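Local coordinates for protein geranylgeranyl pyrophosphate synthase (Geoglobus acetivorans, PDB 5JFQ) that catalyses the successive addition of three isopentenyl diphosphate units to dimethylallyl diphosphate, giving mainly geranylgeranyl diphosphate and a little farnesyl diphosphate, at residues Ile71-Val76 and Ile180-Ser185; His38-Lys41 and Lys45-Arg48; Trp202-Tyr207 and Glu312-Leu317. All coordinates share one frame; numbering follows the deposited sequence.

Contact 1: residues Ile71-Val76 and Ile180-Ser185; sequences IAIETV and IGISAS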
loop_
_atom_site.group_PDB
_atom_site.type_symbol
_atom_site.label_atom_id
_atom_site.label_comp_id
_atom_site.label_asym_id
_atom_site.label_seq_id
_atom_site.Cartn_x
_atom_site.Cartn_y
_atom_site.Cartn_z
ATOM N N ILE B 71 -10.363 -13.055 -2.715
ATOM C CA ILE B 71 -10.421 -11.754 -3.364
ATOM C C ILE B 71 -9.295 -10.859 -2.858
ATOM O O ILE B 71 -8.718 -10.083 -3.631
ATOM C CB ILE B 71 -11.816 -11.134 -3.150
ATOM C CG1 ILE B 71 -12.874 -12.047 -3.771
ATOM C CG2 ILE B 71 -11.913 -9.727 -3.741
ATOM C CD1 ILE B 71 -12.525 -12.496 -5.185
ATOM N N ALA B 72 -8.927 -10.974 -1.578
ATOM C CA ALA B 72 -7.916 -10.066 -1.047
ATOM C C ALA B 72 -6.562 -10.319 -1.682
ATOM O O ALA B 72 -5.853 -9.376 -2.043
ATOM C CB ALA B 72 -7.813 -10.186 0.472
ATOM N N ILE B 73 -6.188 -11.583 -1.821
ATOM C CA ILE B 73 -4.904 -11.907 -2.418
ATOM C C ILE B 73 -4.877 -11.519 -3.893
ATOM O O ILE B 73 -3.871 -10.991 -4.385
ATOM C CB ILE B 73 -4.602 -13.391 -2.188
ATOM C CG1 ILE B 73 -4.344 -13.596 -0.699
ATOM C CG2 ILE B 73 -3.439 -13.844 -3.065
ATOM C CD1 ILE B 73 -3.705 -14.897 -0.375
ATOM N N GLU B 74 -5.978 -11.738 -4.620
ATOM C CA GLU B 74 -6.018 -11.295 -6.012
ATOM C C GLU B 74 -5.876 -9.787 -6.099
ATOM O O GLU B 74 -5.238 -9.263 -7.022
ATOM C CB GLU B 74 -7.314 -11.725 -6.695
ATOM C CG GLU B 74 -7.427 -11.278 -8.158
ATOM C CD GLU B 74 -6.497 -12.033 -9.100
ATOM O OE1 GLU B 74 -5.822 -12.973 -8.652
ATOM O OE2 GLU B 74 -6.436 -11.687 -10.295
ATOM N N THR B 75 -6.456 -9.079 -5.132
ATOM C CA THR B 75 -6.326 -7.631 -5.083
ATOM C C THR B 75 -4.871 -7.220 -4.877
ATOM O O THR B 75 -4.372 -6.316 -5.560
ATOM C CB THR B 75 -7.235 -7.093 -3.977
ATOM O OG1 THR B 75 -8.522 -7.705 -4.103
ATOM C CG2 THR B 75 -7.382 -5.576 -4.065
ATOM N N VAL B 76 -4.173 -7.886 -3.952
ATOM C CA VAL B 76 -2.736 -7.667 -3.808
ATOM C C VAL B 76 -2.031 -7.913 -5.134
ATOM O O VAL B 76 -1.208 -7.100 -5.578
ATOM C CB VAL B 76 -2.144 -8.557 -2.699
ATOM C CG1 VAL B 76 -0.605 -8.535 -2.786
ATOM C CG2 VAL B 76 -2.610 -8.084 -1.335
ATOM N N ILE B 180 1.969 -16.712 -3.743
ATOM C CA ILE B 180 1.333 -17.973 -4.085
ATOM C C ILE B 180 1.304 -18.890 -2.880
ATOM O O ILE B 180 0.350 -19.647 -2.703
ATOM C CB ILE B 180 2.029 -18.625 -5.284
ATOM C CG1 ILE B 180 2.077 -17.620 -6.439
ATOM C CG2 ILE B 180 1.267 -19.871 -5.689
ATOM C CD1 ILE B 180 2.635 -18.161 -7.741
ATOM N N GLY B 181 2.322 -18.823 -2.021
ATOM C CA GLY B 181 2.289 -19.591 -0.782
ATOM C C GLY B 181 1.124 -19.219 0.125
ATOM O O GLY B 181 0.443 -20.091 0.679
ATOM N N ILE B 182 0.879 -17.918 0.300
ATOM C CA ILE B 182 -0.172 -17.517 1.225
ATOM C C ILE B 182 -1.543 -17.768 0.620
ATOM O O ILE B 182 -2.512 -17.987 1.360
ATOM C CB ILE B 182 -0.004 -16.052 1.666
ATOM C CG1 ILE B 182 -1.073 -15.712 2.706
ATOM C CG2 ILE B 182 -0.100 -15.122 0.480
ATOM C CD1 ILE B 182 -0.784 -14.501 3.520
ATOM N N SER B 183 -1.652 -17.760 -0.715
ATOM C CA SER B 183 -2.871 -18.234 -1.375
ATOM C C SER B 183 -3.320 -19.580 -0.816
ATOM O O SER B 183 -4.479 -19.755 -0.425
ATOM C CB SER B 183 -2.653 -18.350 -2.884
ATOM O OG SER B 183 -2.106 -17.165 -3.421
ATOM N N ALA B 184 -2.403 -20.549 -0.780
ATOM C CA ALA B 184 -2.695 -21.864 -0.222
ATOM C C ALA B 184 -2.635 -21.854 1.297
ATOM O O ALA B 184 -3.413 -22.551 1.960
ATOM C CB ALA B 184 -1.712 -22.898 -0.781
ATOM N N SER B 185 -1.720 -21.067 1.854
ATOM C CA SER B 185 -1.559 -21.036 3.297
ATOM C C SER B 185 -2.798 -20.489 3.980
ATOM O O SER B 185 -3.210 -21.008 5.019
ATOM C CB SER B 185 -0.346 -20.188 3.666
ATOM O OG SER B 185 0.500 -20.880 4.553
#
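Ile-73 meets Ser-183 and Ile-182 with both of its branches, and it is the one residue of Ile71-Val76 that reaches across to the neighbouring helix. Ile-73 CA and Ser-183 CA, 6.7 Å apart, are the closest CA pair of the two segments. CG1 of Ile-73 stands anti to the carbonyl carbon (chi1 -69°) and the chain runs on extended, which carries CD1 outward until it rests 3.5 Å from the backbone N of Ser-183 and 3.6 Å from that residue's CA. The same methyl lies 3.7 Å from CG2 of Ile-182, whose CB also points at the opposing helix. The shorter branch goes to the serine side chain, with Ile-73 CG2 3.6 Å from Ser-183 OG. One isoleucine thus fits against both the backbone and the side chain of Ser-183. The two segments belong to helices 67-88 and 165-190 of the all-helical trans-prenyltransferase fold; the former also carries His-77, Asp-84 and Asp-88, which by similarity bind isopentenyl diphosphate and magnesium. The hydroxyl of Ser-183 is hydrogen-bonded to Leu-179 O, one turn back on its own helix; its buried OG is satisfied there, although Ile-73 CG2 packs against it. Helix 47-58 packs alongside, with Arg-48 against the Ser-183 side chain, and Trp-202 of helix 195-221 lies against Ile-182.

Contact 2: residues His38-Lys41 and Lys45-Arg48; sequences HYLK and KRLR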
loop_
_atom_site.group_PDB
_atom_site.type_symbol
_atom_site.label_atom_id
_atom_site.label_comp_id
_atom_site.label_asym_id
_atom_site.label_seq_id
_atom_site.Cartn_x
_atom_site.Cartn_y
_atom_site.Cartn_z
ATOM N N HIS B 38 -8.929 -1.335 -13.961
ATOM C CA HIS B 38 -8.536 -1.609 -15.340
ATOM C C HIS B 38 -8.102 -3.060 -15.527
ATOM O O HIS B 38 -8.630 -3.761 -16.396
ATOM C CB HIS B 38 -7.425 -0.658 -15.766
ATOM C CG HIS B 38 -7.034 -0.806 -17.198
ATOM N ND1 HIS B 38 -7.946 -0.728 -18.230
ATOM C CD2 HIS B 38 -5.829 -1.038 -17.774
ATOM C CE1 HIS B 38 -7.320 -0.908 -19.378
ATOM N NE2 HIS B 38 -6.034 -1.093 -19.131
ATOM N N TYR B 39 -7.152 -3.538 -14.719
ATOM C CA TYR B 39 -6.682 -4.910 -14.908
ATOM C C TYR B 39 -7.730 -5.929 -14.488
ATOM O O TYR B 39 -7.867 -6.978 -15.129
ATOM C CB TYR B 39 -5.382 -5.160 -14.145
ATOM C CG TYR B 39 -4.175 -4.444 -14.709
ATOM C CD1 TYR B 39 -4.163 -3.958 -16.020
ATOM C CD2 TYR B 39 -3.042 -4.245 -13.927
ATOM C CE1 TYR B 39 -3.068 -3.306 -16.518
ATOM C CE2 TYR B 39 -1.942 -3.585 -14.426
ATOM C CZ TYR B 39 -1.956 -3.125 -15.718
ATOM O OH TYR B 39 -0.846 -2.466 -16.199
ATOM N N LEU B 40 -8.453 -5.667 -13.395
ATOM C CA LEU B 40 -9.464 -6.628 -12.967
ATOM C C LEU B 40 -10.481 -6.858 -14.070
ATOM O O LEU B 40 -10.861 -8.001 -14.343
ATOM C CB LEU B 40 -10.162 -6.160 -11.688
ATOM C CG LEU B 40 -9.272 -6.107 -10.446
ATOM C CD1 LEU B 40 -9.876 -5.209 -9.382
ATOM C CD2 LEU B 40 -8.986 -7.503 -9.894
ATOM N N LYS B 41 -10.904 -5.783 -14.739
ATOM C CA LYS B 41 -11.808 -5.928 -15.875
ATOM C C LYS B 41 -11.103 -6.543 -17.077
ATOM O O LYS B 41 -11.737 -7.276 -17.846
ATOM C CB LYS B 41 -12.422 -4.575 -16.236
ATOM C CG LYS B 41 -13.098 -3.888 -15.060
ATOM C CD LYS B 41 -14.219 -2.962 -15.495
ATOM C CE LYS B 41 -13.718 -1.732 -16.216
ATOM N NZ LYS B 41 -12.860 -0.846 -15.364
ATOM N N LYS B 45 -6.050 -14.558 -15.042
ATOM C CA LYS B 45 -6.414 -15.960 -14.884
ATOM C C LYS B 45 -6.936 -16.274 -13.483
ATOM O O LYS B 45 -7.541 -17.339 -13.279
ATOM C CB LYS B 45 -5.211 -16.844 -15.238
ATOM C CG LYS B 45 -4.863 -16.810 -16.726
ATOM C CD LYS B 45 -4.209 -18.103 -17.213
ATOM C CE LYS B 45 -2.770 -17.889 -17.644
ATOM N NZ LYS B 45 -2.365 -18.885 -18.676
ATOM N N ARG B 46 -6.738 -15.360 -12.523
ATOM C CA ARG B 46 -7.226 -15.511 -11.147
ATOM C C ARG B 46 -6.601 -16.713 -10.450
ATOM O O ARG B 46 -7.253 -17.370 -9.638
ATOM C CB ARG B 46 -8.755 -15.631 -11.096
ATOM C CG ARG B 46 -9.497 -14.584 -11.897
ATOM C CD ARG B 46 -9.481 -13.263 -11.184
ATOM N NE ARG B 46 -10.041 -12.201 -12.006
ATOM C CZ ARG B 46 -9.367 -11.130 -12.390
ATOM N NH1 ARG B 46 -8.109 -10.973 -12.008
ATOM N NH2 ARG B 46 -9.951 -10.211 -13.144
ATOM N N LEU B 47 -5.340 -17.008 -10.760
ATOM C CA LEU B 47 -4.731 -18.247 -10.294
ATOM C C LEU B 47 -4.748 -18.343 -8.773
ATOM O O LEU B 47 -5.287 -19.302 -8.199
ATOM C CB LEU B 47 -3.310 -18.339 -10.817
ATOM C CG LEU B 47 -2.645 -19.705 -10.760
ATOM C CD1 LEU B 47 -3.624 -20.772 -11.187
ATOM C CD2 LEU B 47 -1.460 -19.672 -11.714
ATOM N N ARG B 48 -4.154 -17.349 -8.106
ATOM C CA ARG B 48 -4.036 -17.375 -6.647
ATOM C C ARG B 48 -5.385 -17.477 -5.934
ATOM O O ARG B 48 -5.501 -18.283 -4.994
ATOM C CB ARG B 48 -3.228 -16.152 -6.200
ATOM C CG ARG B 48 -1.928 -15.994 -6.968
ATOM C CD ARG B 48 -1.449 -14.548 -7.028
ATOM N NE ARG B 48 0.011 -14.484 -6.988
ATOM C CZ ARG B 48 0.788 -14.439 -8.071
ATOM N NH1 ARG B 48 0.209 -14.442 -9.271
ATOM N NH2 ARG B 48 2.128 -14.385 -7.953
#
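Polar approach dominates where Arg-46 reaches back to Leu-40. NH2 of Arg-46 comes to 2.7 Å from Leu-40 O, with the carbonyl oxygen at the edge of the guanidinium and in its plane. A second carbonyl, Tyr-39 O, lies farther off, 4.3 Å from Arg-46 NH2. The side chain gets there by bending at chi2 (-76°), after which it runs out extended to put its flat end beside helix 38-42. The remaining nitrogens face partners beyond the two segments: NH1 forms a salt bridge with Glu-74 of helix 67-88, and NE is hydrogen-bonded to Asn-17 of helix 9-23. The bonds at NE and NH1 probably fix the rotation of this buried group, with Leu-40 O close to NH2, and the carboxylate of Glu-74 probably balances its buried positive charge. Replacing Arg-46 by an alanine would probably leave Glu-74 without its buried counter-charge and Asn-17 OD1 without its donor.

Arg-46 belongs to the Gly-Gly-Lys-Arg-x-Arg sequence of the family, in which Lys-45 and Arg-48 bind isopentenyl diphosphate by similarity. It sits at the N-cap position of helix 47-58, in a left-handed backbone conformation, and its side chain turns to Glu-74, Asn-17 and Leu-40.

Packing adds little: methyl CD2 of Leu-40 stands 4.2 Å from NH1 of Arg-46, the two side chains crossing at about a right angle. Tyr-39 turns its ring elsewhere, onto Asn-78 and Leu-81 of helix 67-88, and its hydroxyl bonds to the backbone N of Val-99.

Contact 3: residues Trp202-Tyr207 and Glu312-Leu317; sequences WNYGIY and ELADYL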
loop_
_atom_site.group_PDB
_atom_site.type_symbol
_atom_site.label_atom_id
_atom_site.label_comp_id
_atom_site.label_asym_id
_atom_site.label_seq_id
_atom_site.Cartn_x
_atom_site.Cartn_y
_atom_site.Cartn_z
ATOM N N TRP B 202 1.795 -23.658 2.658
ATOM C CA TRP B 202 2.779 -22.630 2.367
ATOM C C TRP B 202 3.823 -23.155 1.393
ATOM O O TRP B 202 3.938 -22.669 0.260
ATOM C CB TRP B 202 3.416 -22.168 3.683
ATOM C CG TRP B 202 4.440 -21.039 3.615
ATOM C CD1 TRP B 202 5.757 -21.112 3.971
ATOM C CD2 TRP B 202 4.215 -19.674 3.209
ATOM N NE1 TRP B 202 6.365 -19.890 3.801
ATOM C CE2 TRP B 202 5.440 -18.990 3.343
ATOM C CE3 TRP B 202 3.102 -18.970 2.751
ATOM C CZ2 TRP B 202 5.578 -17.643 3.030
ATOM C CZ3 TRP B 202 3.242 -17.639 2.446
ATOM C CH2 TRP B 202 4.469 -16.987 2.583
ATOM N N ASN B 203 4.571 -24.182 1.811
ATOM C CA ASN B 203 5.642 -24.716 0.975
ATOM C C ASN B 203 5.130 -25.088 -0.411
ATOM O O ASN B 203 5.781 -24.800 -1.423
ATOM C CB ASN B 203 6.284 -25.918 1.667
ATOM C CG ASN B 203 7.311 -25.508 2.712
ATOM O OD1 ASN B 203 7.479 -24.327 3.004
ATOM N ND2 ASN B 203 8.009 -26.487 3.275
ATOM N N TYR B 204 3.942 -25.687 -0.482
ATOM C CA TYR B 204 3.348 -25.975 -1.781
ATOM C C TYR B 204 3.220 -24.710 -2.620
ATOM O O TYR B 204 3.592 -24.693 -3.799
ATOM C CB TYR B 204 1.987 -26.630 -1.597
ATOM C CG TYR B 204 1.128 -26.580 -2.827
ATOM C CD1 TYR B 204 1.221 -27.556 -3.800
ATOM C CD2 TYR B 204 0.209 -25.562 -3.011
ATOM C CE1 TYR B 204 0.416 -27.519 -4.926
ATOM C CE2 TYR B 204 -0.595 -25.513 -4.128
ATOM C CZ TYR B 204 -0.490 -26.493 -5.082
ATOM O OH TYR B 204 -1.287 -26.445 -6.200
ATOM N N GLY B 205 2.691 -23.638 -2.027
ATOM C CA GLY B 205 2.453 -22.428 -2.794
ATOM C C GLY B 205 3.736 -21.779 -3.276
ATOM O O GLY B 205 3.814 -21.312 -4.410
ATOM N N ILE B 206 4.756 -21.738 -2.425
ATOM C CA ILE B 206 6.017 -21.143 -2.839
ATOM C C ILE B 206 6.611 -21.928 -3.990
ATOM O O ILE B 206 6.954 -21.370 -5.040
ATOM C CB ILE B 206 6.998 -21.074 -1.662
ATOM C CG1 ILE B 206 6.530 -20.038 -0.651
ATOM C CG2 ILE B 206 8.393 -20.784 -2.157
ATOM C CD1 ILE B 206 6.160 -20.661 0.645
ATOM N N TYR B 207 6.749 -23.238 -3.799
ATOM C CA TYR B 207 7.384 -24.063 -4.816
ATOM C C TYR B 207 6.609 -23.997 -6.116
ATOM O O TYR B 207 7.201 -23.853 -7.193
ATOM C CB TYR B 207 7.513 -25.494 -4.311
ATOM C CG TYR B 207 8.390 -25.559 -3.092
ATOM C CD1 TYR B 207 9.420 -24.652 -2.927
ATOM C CD2 TYR B 207 8.175 -26.502 -2.097
ATOM C CE1 TYR B 207 10.224 -24.683 -1.827
ATOM C CE2 TYR B 207 8.982 -26.543 -0.982
ATOM C CZ TYR B 207 10.009 -25.623 -0.855
ATOM O OH TYR B 207 10.827 -25.644 0.252
ATOM N N GLU B 312 -2.782 -31.415 -9.914
ATOM C CA GLU B 312 -2.880 -31.148 -11.344
ATOM C C GLU B 312 -2.609 -29.680 -11.643
ATOM O O GLU B 312 -2.079 -29.342 -12.710
ATOM C CB GLU B 312 -4.264 -31.567 -11.859
ATOM C CG GLU B 312 -4.621 -33.037 -11.562
ATOM C CD GLU B 312 -6.117 -33.355 -11.702
ATOM O OE1 GLU B 312 -6.797 -32.743 -12.563
ATOM O OE2 GLU B 312 -6.613 -34.225 -10.947
ATOM N N LEU B 313 -2.923 -28.802 -10.692
ATOM C CA LEU B 313 -2.734 -27.370 -10.891
ATOM C C LEU B 313 -1.259 -26.993 -10.813
ATOM O O LEU B 313 -0.760 -26.226 -11.648
ATOM C CB LEU B 313 -3.561 -26.611 -9.855
ATOM C CG LEU B 313 -3.378 -25.113 -9.659
ATOM C CD1 LEU B 313 -3.789 -24.359 -10.907
ATOM C CD2 LEU B 313 -4.216 -24.687 -8.472
ATOM N N ALA B 314 -0.544 -27.518 -9.814
ATOM C CA ALA B 314 0.903 -27.355 -9.784
ATOM C C ALA B 314 1.528 -27.879 -11.064
ATOM O O ALA B 314 2.573 -27.383 -11.498
ATOM C CB ALA B 314 1.501 -28.069 -8.572
ATOM N N ASP B 315 0.889 -28.870 -11.690
ATOM C CA ASP B 315 1.351 -29.348 -12.986
ATOM C C ASP B 315 1.092 -28.327 -14.084
ATOM O O ASP B 315 1.970 -28.074 -14.916
ATOM C CB ASP B 315 0.685 -30.682 -13.323
ATOM C CG ASP B 315 1.316 -31.841 -12.586
ATOM O OD1 ASP B 315 2.553 -31.802 -12.373
ATOM O OD2 ASP B 315 0.581 -32.789 -12.234
ATOM N N TYR B 316 -0.101 -27.724 -14.109
ATOM C CA TYR B 316 -0.392 -26.769 -15.173
ATOM C C TYR B 316 0.576 -25.601 -15.156
ATOM O O TYR B 316 0.826 -24.992 -16.200
ATOM C CB TYR B 316 -1.818 -26.239 -15.083
ATOM C CG TYR B 316 -2.133 -25.250 -16.196
ATOM C CD1 TYR B 316 -2.177 -25.656 -17.525
ATOM C CD2 TYR B 316 -2.366 -23.906 -15.921
ATOM C CE1 TYR B 316 -2.462 -24.752 -18.546
ATOM C CE2 TYR B 316 -2.651 -22.995 -16.940
ATOM C CZ TYR B 316 -2.699 -23.425 -18.244
ATOM N N LEU B 317 1.134 -25.271 -13.995
ATOM C CA LEU B 317 2.089 -24.172 -13.970
ATOM C C LEU B 317 3.327 -24.479 -14.798
ATOM O O LEU B 317 4.002 -23.546 -15.239
ATOM C CB LEU B 317 2.473 -23.836 -12.529
ATOM C CG LEU B 317 1.267 -23.557 -11.622
ATOM C CD1 LEU B 317 1.683 -22.960 -10.272
ATOM C CD2 LEU B 317 0.243 -22.672 -12.324
#
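The hydroxyl of Tyr-204 is lodged against Ala-314 and Leu-313, and its hydrogen bond goes to Leu-310 O, just before Glu312-Leu317 on the same helix. Because a carbonyl can only accept, the tyrosine is the donor. Leu-310 O lies one helical turn before Ala-314, which explains why the phenol oxygen also comes near the backbone there: Tyr-204 OH is 3.8 Å from Ala-314 N, a proximity and not a bond across the two segments. The bond anchors the end of the ring; otherwise the two segments meet by packing, with one apolar pair, Tyr-204 CE1 and Ala-314 CB. Ala-314 points its CB at helix 195-221, and this methyl lies 3.8 Å from CE1 of Tyr-204, approaching the ring obliquely; it is also 4.0 Å from OH of Tyr-204. Leu-313 adds CD2, 4.1 Å from Tyr-204 OH. The aromatic side chain reaches this place because CG stands anti to the backbone N (chi1 162°), so that the ring extends from its own helix to helix 305-316, whose nearest CA, that of Ala-314, is still 8.5 Å from the CA of Tyr-204. The small side chain of Ala-314 probably allows the ring to come this near the backbone. Ala-294 and Leu-298 of helix 280-298 pack on the same tyrosine, while Leu-313 also touches Leu-47, Ile-51 and Leu-54 of helix 47-58. Tyr-204 thereby links helix 195-221 to the C-terminal helices 280-298 and 305-316, helix-helix packing within the all-alpha isoprenoid synthase fold.

How the contacts relate
The contacts follow one another along the chain, contact 2 first, then contact 1, then contact 3. Contact 1 is the nearer neighbour of both others: its centre is 12 Å from that of contact 2 and 13 Å from that of contact 3, which are 19 Å apart. Helices 67-88 and 165-190 form contact 1; Arg-48, on helix 47-58, packs against both, and the consecutive helices 165-190 and 195-221 join contacts 1 and 3, Trp-202 lying on Gly-181 and Ile-182. Leu-47 touches Leu-313 and Leu-317, bringing contact 2 to the C-terminal helix. The helix bearing Arg-48, which probably binds isopentenyl diphosphate, is thus embedded in the helical core.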